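Side-chain contacts in multidrug resistance protein (Vibrio cholerae, PDB 1YC9), which forms a trimeric outer-membrane channel of the outer membrane factor family and could take part in resistance to toxic compounds such as puromycin and acriflavine: residues A24-R29 with M142-I147; N36-E41 with A222-G227; A150-A155 with R421-D426. The protein carries 1 engineered substitution. One frame throughout, in Å; residues are numbered along the deposited sequence.

Interaction 1. Residues A24-R29 with M142-I147; sequences ANWWQR and MISTSI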
loop_
_atom_site.group_PDB
_atom_site.type_symbol
_atom_site.label_atom_id
_atom_site.label_comp_id
_atom_site.label_asym_id
_atom_site.label_seq_id
_atom_site.Cartn_x
_atom_site.Cartn_y
_atom_site.Cartn_z
ATOM N N ALA A 24 -15.948 -23.427 10.935
ATOM C CA ALA A 24 -15.458 -22.244 11.647
ATOM C C ALA A 24 -13.958 -22.386 11.891
ATOM O O ALA A 24 -13.204 -21.467 11.583
ATOM C CB ALA A 24 -16.172 -22.030 12.972
ATOM N N ASN A 25 -13.559 -23.513 12.495
ATOM C CA ASN A 25 -12.157 -23.914 12.629
ATOM C C ASN A 25 -11.737 -24.870 11.513
ATOM O O ASN A 25 -11.281 -25.979 11.754
ATOM C CB ASN A 25 -11.899 -24.532 13.998
ATOM C CG ASN A 25 -12.259 -23.588 15.142
ATOM O OD1 ASN A 25 -12.189 -22.386 15.015
ATOM N ND2 ASN A 25 -12.617 -24.152 16.276
ATOM N N TRP A 26 -11.833 -24.376 10.288
ATOM C CA TRP A 26 -11.703 -25.157 9.067
ATOM C C TRP A 26 -10.360 -25.859 8.876
ATOM O O TRP A 26 -10.261 -26.836 8.150
ATOM C CB TRP A 26 -12.033 -24.258 7.849
ATOM C CG TRP A 26 -11.229 -22.976 7.894
ATOM C CD1 TRP A 26 -11.630 -21.781 8.387
ATOM C CD2 TRP A 26 -9.847 -22.792 7.469
ATOM N NE1 TRP A 26 -10.594 -20.873 8.319
ATOM C CE2 TRP A 26 -9.493 -21.459 7.752
ATOM C CE3 TRP A 26 -8.881 -23.624 6.904
ATOM C CZ2 TRP A 26 -8.206 -20.933 7.473
ATOM C CZ3 TRP A 26 -7.610 -23.110 6.631
ATOM C CH2 TRP A 26 -7.285 -21.782 6.914
ATOM N N TRP A 27 -9.310 -25.332 9.501
ATOM C CA TRP A 27 -7.965 -25.888 9.382
ATOM C C TRP A 27 -7.866 -27.275 10.028
ATOM O O TRP A 27 -6.967 -28.070 9.689
ATOM C CB TRP A 27 -6.943 -24.967 10.040
ATOM C CG TRP A 27 -7.314 -24.566 11.440
ATOM C CD1 TRP A 27 -7.017 -25.233 12.595
ATOM C CD2 TRP A 27 -8.037 -23.397 11.825
ATOM N NE1 TRP A 27 -7.517 -24.548 13.672
ATOM C CE2 TRP A 27 -8.157 -23.421 13.227
ATOM C CE3 TRP A 27 -8.632 -22.331 11.116
ATOM C CZ2 TRP A 27 -8.829 -22.436 13.931
ATOM C CZ3 TRP A 27 -9.290 -21.345 11.826
ATOM C CH2 TRP A 27 -9.388 -21.409 13.223
ATOM N N GLN A 28 -8.793 -27.553 10.948
ATOM C CA GLN A 28 -8.830 -28.857 11.603
ATOM C C GLN A 28 -9.072 -29.994 10.631
ATOM O O GLN A 28 -8.697 -31.125 10.925
ATOM C CB GLN A 28 -9.854 -28.876 12.765
ATOM C CG GLN A 28 -9.447 -28.024 13.948
ATOM C CD GLN A 28 -10.545 -27.912 15.000
ATOM O OE1 GLN A 28 -11.690 -28.307 14.766
ATOM N NE2 GLN A 28 -10.214 -27.343 16.111
ATOM N N ARG A 29 -9.686 -29.714 9.488
ATOM C CA ARG A 29 -9.943 -30.769 8.541
ATOM C C ARG A 29 -8.676 -31.401 7.985
ATOM O O ARG A 29 -8.734 -32.518 7.493
ATOM C CB ARG A 29 -10.961 -30.341 7.471
ATOM C CG ARG A 29 -10.443 -29.887 6.130
ATOM C CD ARG A 29 -11.586 -29.662 5.112
ATOM N NE ARG A 29 -11.653 -30.656 4.027
ATOM C CZ ARG A 29 -12.705 -31.443 3.747
ATOM N NH1 ARG A 29 -12.637 -32.289 2.721
ATOM N NH2 ARG A 29 -13.821 -31.416 4.476
ATOM N N MET A 142 -7.764 -13.665 7.604
ATOM C CA MET A 142 -6.465 -13.268 7.073
ATOM C C MET A 142 -5.331 -13.851 7.909
ATOM O O MET A 142 -4.277 -14.210 7.383
ATOM C CB MET A 142 -6.350 -11.743 7.023
ATOM C CG MET A 142 -4.994 -11.238 6.560
ATOM S SD MET A 142 -4.944 -9.444 6.382
ATOM C CE MET A 142 -5.316 -8.927 8.055
ATOM N N ILE A 143 -5.558 -13.944 9.215
ATOM C CA ILE A 143 -4.602 -14.570 10.126
ATOM C C ILE A 143 -4.490 -16.076 9.894
ATOM O O ILE A 143 -3.393 -16.624 9.704
ATOM C CB ILE A 143 -4.975 -14.265 11.598
ATOM C CG1 ILE A 143 -4.775 -12.770 11.886
ATOM C CG2 ILE A 143 -4.125 -15.040 12.576
ATOM C CD1 ILE A 143 -5.458 -12.301 13.147
ATOM N N SER A 144 -5.630 -16.756 9.885
ATOM C CA SER A 144 -5.581 -18.197 9.800
ATOM C C SER A 144 -5.096 -18.629 8.422
ATOM O O SER A 144 -4.304 -19.543 8.327
ATOM C CB SER A 144 -6.967 -18.786 10.111
ATOM O OG SER A 144 -7.896 -18.240 9.215
ATOM N N THR A 145 -5.545 -17.985 7.352
ATOM C CA THR A 145 -5.136 -18.375 6.026
ATOM C C THR A 145 -3.663 -18.004 5.788
ATOM O O THR A 145 -2.998 -18.722 5.056
ATOM C CB THR A 145 -5.995 -17.821 4.903
ATOM O OG1 THR A 145 -5.968 -16.381 4.894
ATOM C CG2 THR A 145 -7.420 -18.213 5.075
ATOM N N SER A 146 -3.175 -16.901 6.368
ATOM C CA SER A 146 -1.768 -16.534 6.161
ATOM C C SER A 146 -0.861 -17.606 6.771
ATOM O O SER A 146 0.063 -18.051 6.130
ATOM C CB SER A 146 -1.463 -15.131 6.687
ATOM O OG SER A 146 -1.499 -15.143 8.087
ATOM N N ILE A 147 -1.219 -18.098 7.961
ATOM C CA ILE A 147 -0.557 -19.210 8.594
ATOM C C ILE A 147 -0.668 -20.514 7.807
ATOM O O ILE A 147 0.333 -21.163 7.530
ATOM C CB ILE A 147 -1.049 -19.392 10.076
ATOM C CG1 ILE A 147 -0.664 -18.206 10.932
ATOM C CG2 ILE A 147 -0.497 -20.690 10.647
ATOM C CD1 ILE A 147 -1.508 -18.062 12.154
HETATM O O HOH W 1 -11.074 -17.898 9.836
#
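The indole of Trp26 reaches Ser144 and Thr145 on helix 117-183. Its CG lies between the backbone N and the carbonyl carbon (chi1 52°), and the far end of the ring system comes nearer the helix than CB does. Past CB and CG, one face of the indole is covered by Trp27, whose CE3 lies 3.6 Å above the plane of the Trp26 ring. Trp26 NE1 donates a weak 3.4 Å bond to water 1, and the same water is 3.3 Å from Ser144 OG. Trp26 CZ2 makes the closest approach: it is 3.2 Å from Ser144 OG, which sits at the ring edge. Thr145 CG2 comes obliquely to within 3.7 Å of Trp26 CZ2, and CH2 ends beside Ser144 O. Ser144 CB also meets Trp27 CZ3 at 3.9 Å, so both indoles rest on one serine. The hydroxyls of Ser144 and Thr145 bond within their own helix, to Arg140 O and Leu141 O respectively. Leu427 and Ile430 of helix 398-433 also touch Trp26. The buried pair of tryptophans packs the N-terminal segment, just before helix 33-44, against the long helical barrel of an outer membrane factor.

Interaction 2. Residues N36-E41 with A222-G227; sequences NHLIEE and ALVGQG
Glu41 and Gln226 both set CG beside the backbone N, anti to the carbonyl carbon (chi1 -74° for Glu41). Both chains then run extended beyond CG and cross at about a right angle. This brings Gln226 NE2 to Glu41 OE1, where it donates a hydrogen bond of 2.7 Å with an N-H...O angle of 152°. The bond uses the anti lone pair of OE1. The acceptor is tilted slightly out of the Gln226 amide plane, and the carboxylate and amide planes are turned 48° apart. The other carboxylate oxygen, OE2, takes a salt bridge from Arg230. Gln226 on OE1 and Arg230 on OE2 limit the rotation of the carboxylate. The positive charge of Arg230 would favour the ionised form of Glu41. Helix 189-223 ends here in a Schellman motif, and Gln226 follows it with its side chain directed at helix 33-44. Gly225, at positive phi, is the C-prime residue. Gly225 N bonds to Ala222 O at 2.9 Å, and Gln226 N bonds to Ala221 O. The contact thus joins the end of a barrel helix to the short helix 33-44 that lies outside the long helices. Next to the polar pair, Val224 is buried and directed at helix 33-44. Val224 CG1 meets Leu38 O at 3.3 Å and Leu38 CD2 at 4.1 Å. Val224 CG2 lies 4.2 Å from Glu41 OE1. Tyr151 and Ile147 of helix 117-183 touch Leu38 and Val224 respectively.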
loop_
_atom_site.group_PDB
_atom_site.type_symbol
_atom_site.label_atom_id
_atom_site.label_comp_id
_atom_site.label_asym_id
_atom_site.label_seq_id
_atom_site.Cartn_x
_atom_site.Cartn_y
_atom_site.Cartn_z
ATOM N N ASN A 36 -3.059 -26.886 13.664
ATOM C CA ASN A 36 -4.064 -26.482 14.640
ATOM C C ASN A 36 -3.505 -25.621 15.739
ATOM O O ASN A 36 -4.091 -24.615 16.079
ATOM C CB ASN A 36 -4.704 -27.713 15.296
ATOM C CG ASN A 36 -5.521 -28.504 14.339
ATOM O OD1 ASN A 36 -5.724 -28.109 13.194
ATOM N ND2 ASN A 36 -6.020 -29.649 14.808
ATOM N N HIS A 37 -2.381 -26.037 16.310
ATOM C CA HIS A 37 -1.777 -25.320 17.413
ATOM C C HIS A 37 -1.246 -23.918 17.008
ATOM O O HIS A 37 -1.425 -22.936 17.747
ATOM C CB HIS A 37 -0.644 -26.119 18.024
ATOM C CG HIS A 37 -0.446 -25.830 19.477
ATOM N ND1 HIS A 37 0.340 -24.790 19.929
ATOM C CD2 HIS A 37 -0.945 -26.435 20.588
ATOM C CE1 HIS A 37 0.316 -24.759 21.251
ATOM N NE2 HIS A 37 -0.453 -25.747 21.676
ATOM N N LEU A 38 -0.603 -23.851 15.843
ATOM C CA LEU A 38 -0.116 -22.584 15.291
ATOM C C LEU A 38 -1.264 -21.599 15.098
ATOM O O LEU A 38 -1.175 -20.467 15.540
ATOM C CB LEU A 38 0.594 -22.830 13.947
ATOM C CG LEU A 38 1.956 -23.508 14.061
ATOM C CD1 LEU A 38 2.448 -24.005 12.718
ATOM C CD2 LEU A 38 2.948 -22.565 14.676
ATOM N N ILE A 39 -2.361 -22.043 14.502
ATOM C CA ILE A 39 -3.449 -21.125 14.258
ATOM C C ILE A 39 -4.091 -20.730 15.604
ATOM O O ILE A 39 -4.311 -19.543 15.908
ATOM C CB ILE A 39 -4.410 -21.703 13.245
ATOM C CG1 ILE A 39 -3.696 -21.752 11.882
ATOM C CG2 ILE A 39 -5.663 -20.883 13.175
ATOM C CD1 ILE A 39 -4.485 -22.400 10.786
ATOM N N GLU A 40 -4.331 -21.723 16.454
ATOM C CA GLU A 40 -4.898 -21.462 17.766
ATOM C C GLU A 40 -4.113 -20.466 18.607
ATOM O O GLU A 40 -4.705 -19.565 19.179
ATOM C CB GLU A 40 -5.108 -22.775 18.492
ATOM C CG GLU A 40 -6.248 -23.524 17.812
ATOM C CD GLU A 40 -6.404 -24.998 17.924
ATOM O OE1 GLU A 40 -5.770 -25.559 18.837
ATOM O OE2 GLU A 40 -7.064 -25.625 17.061
ATOM N N GLU A 41 -2.788 -20.592 18.616
ATOM C CA GLU A 41 -1.891 -19.638 19.272
ATOM C C GLU A 41 -2.092 -18.216 18.747
ATOM O O GLU A 41 -2.224 -17.274 19.542
ATOM C CB GLU A 41 -0.416 -20.026 19.075
ATOM C CG GLU A 41 0.073 -21.205 19.889
ATOM C CD GLU A 41 1.425 -21.715 19.359
ATOM O OE1 GLU A 41 2.386 -20.938 19.303
ATOM O OE2 GLU A 41 1.525 -22.884 18.961
ATOM N N ALA A 222 6.817 -15.752 13.305
ATOM C CA ALA A 222 6.390 -14.360 13.262
ATOM C C ALA A 222 4.866 -14.242 13.030
ATOM O O ALA A 222 4.181 -13.394 13.663
ATOM C CB ALA A 222 7.155 -13.590 12.173
ATOM N N LEU A 223 4.346 -15.106 12.186
ATOM C CA LEU A 223 2.912 -15.086 11.836
ATOM C C LEU A 223 2.037 -15.388 13.031
ATOM O O LEU A 223 0.897 -14.899 13.057
ATOM C CB LEU A 223 2.543 -16.023 10.677
ATOM C CG LEU A 223 2.992 -15.513 9.314
ATOM C CD1 LEU A 223 2.938 -16.613 8.274
ATOM C CD2 LEU A 223 2.140 -14.351 8.823
ATOM N N VAL A 224 2.560 -16.131 14.008
ATOM C CA VAL A 224 1.813 -16.427 15.201
ATOM C C VAL A 224 2.216 -15.505 16.355
ATOM O O VAL A 224 1.847 -15.748 17.502
ATOM C CB VAL A 224 1.810 -17.940 15.570
ATOM C CG1 VAL A 224 1.443 -18.751 14.347
ATOM C CG2 VAL A 224 3.137 -18.397 16.107
ATOM N N GLY A 225 2.968 -14.453 16.054
ATOM C CA GLY A 225 3.260 -13.425 17.010
ATOM C C GLY A 225 4.355 -13.789 17.939
ATOM O O GLY A 225 4.439 -13.271 19.049
ATOM N N GLN A 226 5.231 -14.676 17.511
ATOM C CA GLN A 226 6.286 -15.115 18.403
ATOM C C GLN A 226 7.641 -14.820 17.846
ATOM O O GLN A 226 7.802 -14.467 16.670
ATOM C CB GLN A 226 6.082 -16.584 18.834
ATOM C CG GLN A 226 4.833 -16.674 19.724
ATOM C CD GLN A 226 4.317 -18.081 19.948
ATOM O OE1 GLN A 226 5.038 -18.914 20.480
ATOM N NE2 GLN A 226 3.060 -18.339 19.595
ATOM N N GLY A 227 8.600 -14.809 18.763
ATOM C CA GLY A 227 9.974 -14.621 18.420
ATOM C C GLY A 227 10.434 -15.890 17.731
ATOM O O GLY A 227 9.700 -16.875 17.620
#

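Interaction 3. Residues A150-A155 with R421-D426; sequences AYAELA and RAFSLD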
loop_
_atom_site.group_PDB
_atom_site.type_symbol
_atom_site.label_atom_id
_atom_site.label_comp_id
_atom_site.label_asym_id
_atom_site.label_seq_id
_atom_site.Cartn_x
_atom_site.Cartn_y
_atom_site.Cartn_z
ATOM N N ALA A 150 1.493 -20.313 4.670
ATOM C CA ALA A 150 2.898 -20.410 5.035
ATOM C C ALA A 150 3.249 -21.878 5.369
ATOM O O ALA A 150 4.296 -22.382 4.962
ATOM C CB ALA A 150 3.240 -19.453 6.131
ATOM N N TYR A 151 2.283 -22.579 5.967
ATOM C CA TYR A 151 2.400 -23.978 6.298
ATOM C C TYR A 151 2.421 -24.870 5.069
ATOM O O TYR A 151 3.215 -25.812 4.994
ATOM C CB TYR A 151 1.282 -24.368 7.269
ATOM C CG TYR A 151 1.566 -25.591 8.113
ATOM C CD1 TYR A 151 2.434 -25.532 9.191
ATOM C CD2 TYR A 151 0.921 -26.798 7.844
ATOM C CE1 TYR A 151 2.688 -26.645 9.976
ATOM C CE2 TYR A 151 1.145 -27.898 8.624
ATOM C CZ TYR A 151 2.026 -27.823 9.680
ATOM O OH TYR A 151 2.245 -28.921 10.432
ATOM N N ALA A 152 1.587 -24.545 4.083
ATOM C CA ALA A 152 1.578 -25.196 2.817
ATOM C C ALA A 152 2.946 -25.147 2.166
ATOM O O ALA A 152 3.408 -26.136 1.608
ATOM C CB ALA A 152 0.549 -24.595 1.882
ATOM N N GLU A 153 3.577 -23.982 2.261
ATOM C CA GLU A 153 4.878 -23.808 1.696
ATOM C C GLU A 153 5.902 -24.620 2.477
ATOM O O GLU A 153 6.783 -25.235 1.870
ATOM C CB GLU A 153 5.241 -22.330 1.696
ATOM C CG GLU A 153 6.638 -22.024 1.164
ATOM C CD GLU A 153 6.909 -22.450 -0.262
ATOM O OE1 GLU A 153 8.090 -22.305 -0.638
ATOM O OE2 GLU A 153 6.056 -22.975 -1.037
ATOM N N LEU A 154 5.795 -24.611 3.802
ATOM C CA LEU A 154 6.686 -25.424 4.644
ATOM C C LEU A 154 6.599 -26.892 4.192
ATOM O O LEU A 154 7.608 -27.555 4.018
ATOM C CB LEU A 154 6.338 -25.283 6.117
ATOM C CG LEU A 154 7.278 -26.006 7.065
ATOM C CD1 LEU A 154 8.683 -25.382 6.987
ATOM C CD2 LEU A 154 6.796 -25.949 8.477
ATOM N N ALA A 155 5.391 -27.390 3.976
ATOM C CA ALA A 155 5.191 -28.791 3.568
ATOM C C ALA A 155 5.824 -29.076 2.211
ATOM O O ALA A 155 6.403 -30.184 1.995
ATOM C CB ALA A 155 3.714 -29.131 3.532
ATOM N N ARG A 421 0.211 -28.105 -4.494
ATOM C CA ARG A 421 -0.764 -27.225 -5.057
ATOM C C ARG A 421 -2.188 -27.626 -4.695
ATOM O O ARG A 421 -3.051 -26.755 -4.598
ATOM C CB ARG A 421 -0.588 -27.116 -6.563
ATOM C CG ARG A 421 -1.486 -26.141 -7.268
ATOM C CD ARG A 421 -1.058 -25.928 -8.679
ATOM N NE ARG A 421 -1.948 -25.078 -9.441
ATOM C CZ ARG A 421 -1.918 -23.743 -9.356
ATOM N NH1 ARG A 421 -1.080 -23.126 -8.533
ATOM N NH2 ARG A 421 -2.732 -23.023 -10.098
ATOM N N ALA A 422 -2.430 -28.916 -4.523
ATOM C CA ALA A 422 -3.772 -29.404 -4.137
ATOM C C ALA A 422 -4.160 -28.839 -2.782
ATOM O O ALA A 422 -5.284 -28.380 -2.590
ATOM C CB ALA A 422 -3.806 -30.910 -4.128
ATOM N N PHE A 423 -3.213 -28.816 -1.844
ATOM C CA PHE A 423 -3.426 -28.222 -0.544
ATOM C C PHE A 423 -3.643 -26.712 -0.678
ATOM O O PHE A 423 -4.612 -26.191 -0.138
ATOM C CB PHE A 423 -2.269 -28.555 0.371
ATOM C CG PHE A 423 -2.387 -28.037 1.800
ATOM C CD1 PHE A 423 -3.602 -27.877 2.454
ATOM C CD2 PHE A 423 -1.233 -27.708 2.488
ATOM C CE1 PHE A 423 -3.653 -27.459 3.781
ATOM C CE2 PHE A 423 -1.264 -27.252 3.807
ATOM C CZ PHE A 423 -2.491 -27.098 4.457
ATOM N N SER A 424 -2.786 -26.039 -1.456
ATOM C CA SER A 424 -2.904 -24.620 -1.673
ATOM C C SER A 424 -4.227 -24.219 -2.247
ATOM O O SER A 424 -4.792 -23.204 -1.820
ATOM C CB SER A 424 -1.756 -24.119 -2.559
ATOM O OG SER A 424 -0.546 -24.194 -1.785
ATOM N N LEU A 425 -4.716 -25.000 -3.198
ATOM C CA LEU A 425 -6.022 -24.747 -3.819
ATOM C C LEU A 425 -7.176 -24.957 -2.863
ATOM O O LEU A 425 -8.218 -24.277 -2.975
ATOM C CB LEU A 425 -6.217 -25.552 -5.094
ATOM C CG LEU A 425 -5.386 -24.993 -6.246
ATOM C CD1 LEU A 425 -5.490 -25.935 -7.437
ATOM C CD2 LEU A 425 -5.798 -23.529 -6.594
ATOM N N ASP A 426 -7.036 -25.914 -1.957
ATOM C CA ASP A 426 -8.078 -26.118 -0.968
ATOM C C ASP A 426 -8.117 -24.887 -0.089
ATOM O O ASP A 426 -9.180 -24.382 0.264
ATOM C CB ASP A 426 -7.849 -27.397 -0.150
ATOM C CG ASP A 426 -9.127 -27.873 0.518
ATOM O OD1 ASP A 426 -10.105 -28.103 -0.223
ATOM O OD2 ASP A 426 -9.239 -27.983 1.748
#
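Ala152 CB packs against the ring of Phe423, joining two long helices of the alpha-helical barrel, 117-183 and 398-433. Ala152 CB is 3.6 Å from Phe423 CD2 and 3.7 Å from Phe423 CE2. It meets the ring obliquely. The same side of the ring also runs along the backbone, where Phe423 CE2 is 3.6 Å from Ala152 CA. The helices come close here: the CA atoms of Ala152 and Ser424 are 6.4 Å apart. The small alanine side chain suits so short a spacing. Phe423 carries its CG trans to the backbone N (chi1 -178°), which extends the ring from its own helix across to the other. Tyr30 packs edge-to-face with the Phe423 ring and bonds through its hydroxyl to Asp426, so it is held from two points of the same helix. Tyr151 flanks the contact on helix 117-183, with its hydroxyl bonded to Asp32 and Gln34 and its ring against Leu35 of helix 33-44. At the other end of segment 421-426, Arg421 forms a salt bridge to Glu211 of a neighbouring subunit. Beside the phenylalanine, Ser424 OG closes the contact at 3.8 Å from Ala152 CB.

From the N terminus, the loop at 24-29 comes first and helix 33-44 follows. Interaction 1 closes a loop of 112 residues, spanning the first strand pair, onto helix 117-183. Interaction 2 starts before that loop closes and ends later, at the end of helix 189-223, so the two cross. Interaction 3 opens on helix 117-183 after interaction 1 has closed, and these two are in series. It crosses interaction 2 and spans 265 residues to helix 398-433. The segments also touch: Trp27 packs on Asn36 and Ile39, and Leu223 on Ala150. Together they tie the N-terminal segment and helix 33-44 to three barrel helices.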